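PDB 5GIV: carboxypeptidase 1 from Deinococcus radiodurans str. R1, which probably removes amino acids one at a time from the C-terminus of peptides, with broad specificity, as a zinc-dependent M32 metallocarboxypeptidase. Local coordinates for residues Trp313-Gly318 against Ala448-Ser453. Residues are numbered along the deposited sequence; the frame is centred on the assembly and turned at random.
Sequences WAAYFG and ARKDFS
Y316, on helix 310-323, meets K450 and F452 of the loop that follows helix 443-448. That helix ends in a Schellman motif with K450 as the C-prime residue, its positive phi (60°) fitting that role. K450 runs obliquely past the tyrosine, extended beyond CG: CG lies 3.9 Å from CZ of Y316, and CE lies 3.7 Å from CE1 of the same ring, so the methylenes make most of this packing. F452 comes from the opposite direction. Its CZ sits at the edge of the Y316 ring, near the ring plane and 4.1 Å from CE2 of Y316, while Y316 OH lies in the plane of the F452 ring, 3.6 Å from CE2 of F452; the two rings therefore meet by their rims and do not stack. The tyrosine hydroxyl is hydrogen-bonded to D220 of helix 207-221, and W302 and V306 of helix 292-306 also pack on F452. The contact thus joins a helix and an interhelical loop of this largely helical metallopeptidase, away from the zinc site. A315 meets the backbone of the other segment, its CB directed at it and 3.4 Å from A448 O. At the lysine end, a water donates a 2.7 Å hydrogen bond to A315 O and accepts a weak one from K450 NZ.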
loop_
_atom_site.group_PDB
_atom_site.type_symbol
_atom_site.label_atom_id
_atom_site.label_comp_id
_atom_site.label_asym_id
_atom_site.label_seq_id
_atom_site.Cartn_x
_atom_site.Cartn_y
_atom_site.Cartn_z
ATOM N N TRP A 313 -18.475 4.237 28.779
ATOM C CA TRP A 313 -17.489 4.938 29.594
ATOM C C TRP A 313 -17.358 4.346 30.997
ATOM O O TRP A 313 -16.289 4.462 31.614
ATOM C CB TRP A 313 -17.826 6.430 29.645
ATOM C CG TRP A 313 -17.465 7.074 28.359
ATOM C CD1 TRP A 313 -18.319 7.503 27.384
ATOM C CD2 TRP A 313 -16.141 7.294 27.861
ATOM N NE1 TRP A 313 -17.605 8.001 26.319
ATOM C CE2 TRP A 313 -16.266 7.883 26.586
ATOM C CE3 TRP A 313 -14.863 7.058 28.373
ATOM C CZ2 TRP A 313 -15.160 8.246 25.818
ATOM C CZ3 TRP A 313 -13.758 7.421 27.605
ATOM C CH2 TRP A 313 -13.918 8.007 26.344
ATOM N N ALA A 314 -18.403 3.693 31.513
ATOM C CA ALA A 314 -18.218 2.911 32.733
ATOM C C ALA A 314 -17.134 1.860 32.544
ATOM O O ALA A 314 -16.410 1.540 33.492
ATOM C CB ALA A 314 -19.528 2.252 33.159
ATOM N N ALA A 315 -16.988 1.341 31.324
ATOM C CA ALA A 315 -16.021 0.291 31.036
ATOM C C ALA A 315 -14.634 0.832 30.711
ATOM O O ALA A 315 -13.630 0.230 31.113
ATOM C CB ALA A 315 -16.510 -0.564 29.865
ATOM N N TYR A 316 -14.545 1.984 30.038
ATOM C CA TYR A 316 -13.272 2.443 29.503
ATOM C C TYR A 316 -12.711 3.683 30.181
ATOM O O TYR A 316 -11.556 4.027 29.922
ATOM C CB TYR A 316 -13.379 2.701 27.990
ATOM C CG TYR A 316 -13.456 1.429 27.202
ATOM C CD1 TYR A 316 -12.325 0.646 27.028
ATOM C CD2 TYR A 316 -14.647 1.002 26.633
ATOM C CE1 TYR A 316 -12.378 -0.529 26.319
ATOM C CE2 TYR A 316 -14.710 -0.178 25.915
ATOM C CZ TYR A 316 -13.573 -0.939 25.766
ATOM O OH TYR A 316 -13.603 -2.121 25.064
ATOM N N PHE A 317 -13.458 4.348 31.056
ATOM C CA PHE A 317 -12.888 5.534 31.680
ATOM C C PHE A 317 -11.607 5.194 32.428
ATOM O O PHE A 317 -10.664 5.998 32.443
ATOM C CB PHE A 317 -13.890 6.194 32.620
ATOM C CG PHE A 317 -13.411 7.497 33.174
ATOM C CD1 PHE A 317 -13.375 8.622 32.376
ATOM C CD2 PHE A 317 -12.986 7.598 34.488
ATOM C CE1 PHE A 317 -12.940 9.831 32.869
ATOM C CE2 PHE A 317 -12.541 8.813 34.997
ATOM C CZ PHE A 317 -12.516 9.931 34.180
ATOM N N GLY A 318 -11.546 4.002 33.032
ATOM C CA GLY A 318 -10.338 3.600 33.731
ATOM C C GLY A 318 -9.124 3.583 32.823
ATOM O O GLY A 318 -8.101 4.203 33.125
ATOM N N ALA A 448 -20.188 -2.841 30.009
ATOM C CA ALA A 448 -19.388 -2.433 31.158
ATOM C C ALA A 448 -18.274 -3.423 31.442
ATOM O O ALA A 448 -17.295 -3.066 32.104
ATOM C CB ALA A 448 -20.276 -2.267 32.390
ATOM N N ARG A 449 -18.417 -4.661 30.977
ATOM C CA ARG A 449 -17.405 -5.700 31.091
ATOM C C ARG A 449 -16.497 -5.781 29.857
ATOM O O ARG A 449 -15.712 -6.730 29.739
ATOM C CB ARG A 449 -18.096 -7.049 31.333
ATOM C CG ARG A 449 -17.204 -8.153 31.881
ATOM C CD ARG A 449 -18.019 -9.391 32.275
ATOM N NE ARG A 449 -18.688 -10.017 31.130
ATOM C CZ ARG A 449 -19.978 -9.862 30.840
ATOM N NH1 ARG A 449 -20.748 -9.101 31.612
ATOM N NH2 ARG A 449 -20.497 -10.465 29.773
ATOM N N LYS A 450 -16.596 -4.809 28.936
ATOM C CA LYS A 450 -15.843 -4.798 27.671
ATOM C C LYS A 450 -16.174 -6.016 26.815
ATOM O O LYS A 450 -15.357 -6.468 26.008
ATOM C CB LYS A 450 -14.333 -4.697 27.908
ATOM C CG LYS A 450 -13.948 -3.471 28.721
ATOM C CD LYS A 450 -12.448 -3.291 28.825
ATOM C CE LYS A 450 -12.111 -2.062 29.659
ATOM N NZ LYS A 450 -10.649 -1.862 29.843
ATOM N N ASP A 451 -17.381 -6.545 26.976
ATOM C CA ASP A 451 -17.837 -7.725 26.254
ATOM C C ASP A 451 -18.918 -7.307 25.263
ATOM O O ASP A 451 -20.056 -7.026 25.660
ATOM C CB ASP A 451 -18.356 -8.771 27.239
ATOM C CG ASP A 451 -18.960 -9.973 26.553
ATOM O OD1 ASP A 451 -18.652 -10.226 25.371
ATOM O OD2 ASP A 451 -19.735 -10.682 27.210
ATOM N N PHE A 452 -18.578 -7.318 23.974
ATOM C CA PHE A 452 -19.507 -6.926 22.920
ATOM C C PHE A 452 -19.943 -8.101 22.057
ATOM O O PHE A 452 -20.533 -7.896 20.987
ATOM C CB PHE A 452 -18.886 -5.822 22.057
ATOM C CG PHE A 452 -18.486 -4.623 22.842
ATOM C CD1 PHE A 452 -19.427 -3.650 23.155
ATOM C CD2 PHE A 452 -17.186 -4.471 23.290
ATOM C CE1 PHE A 452 -19.083 -2.545 23.902
ATOM C CE2 PHE A 452 -16.829 -3.357 24.032
ATOM C CZ PHE A 452 -17.775 -2.393 24.339
ATOM N N SER A 453 -19.689 -9.325 22.512
ATOM C CA SER A 453 -19.901 -10.494 21.674
ATOM C C SER A 453 -21.376 -10.748 21.387
ATOM O O SER A 453 -21.715 -11.233 20.298
ATOM C CB SER A 453 -19.240 -11.699 22.333
ATOM O OG SER A 453 -19.695 -11.841 23.658
HETATM O O HOH W 1 -11.015 0.770 31.756
#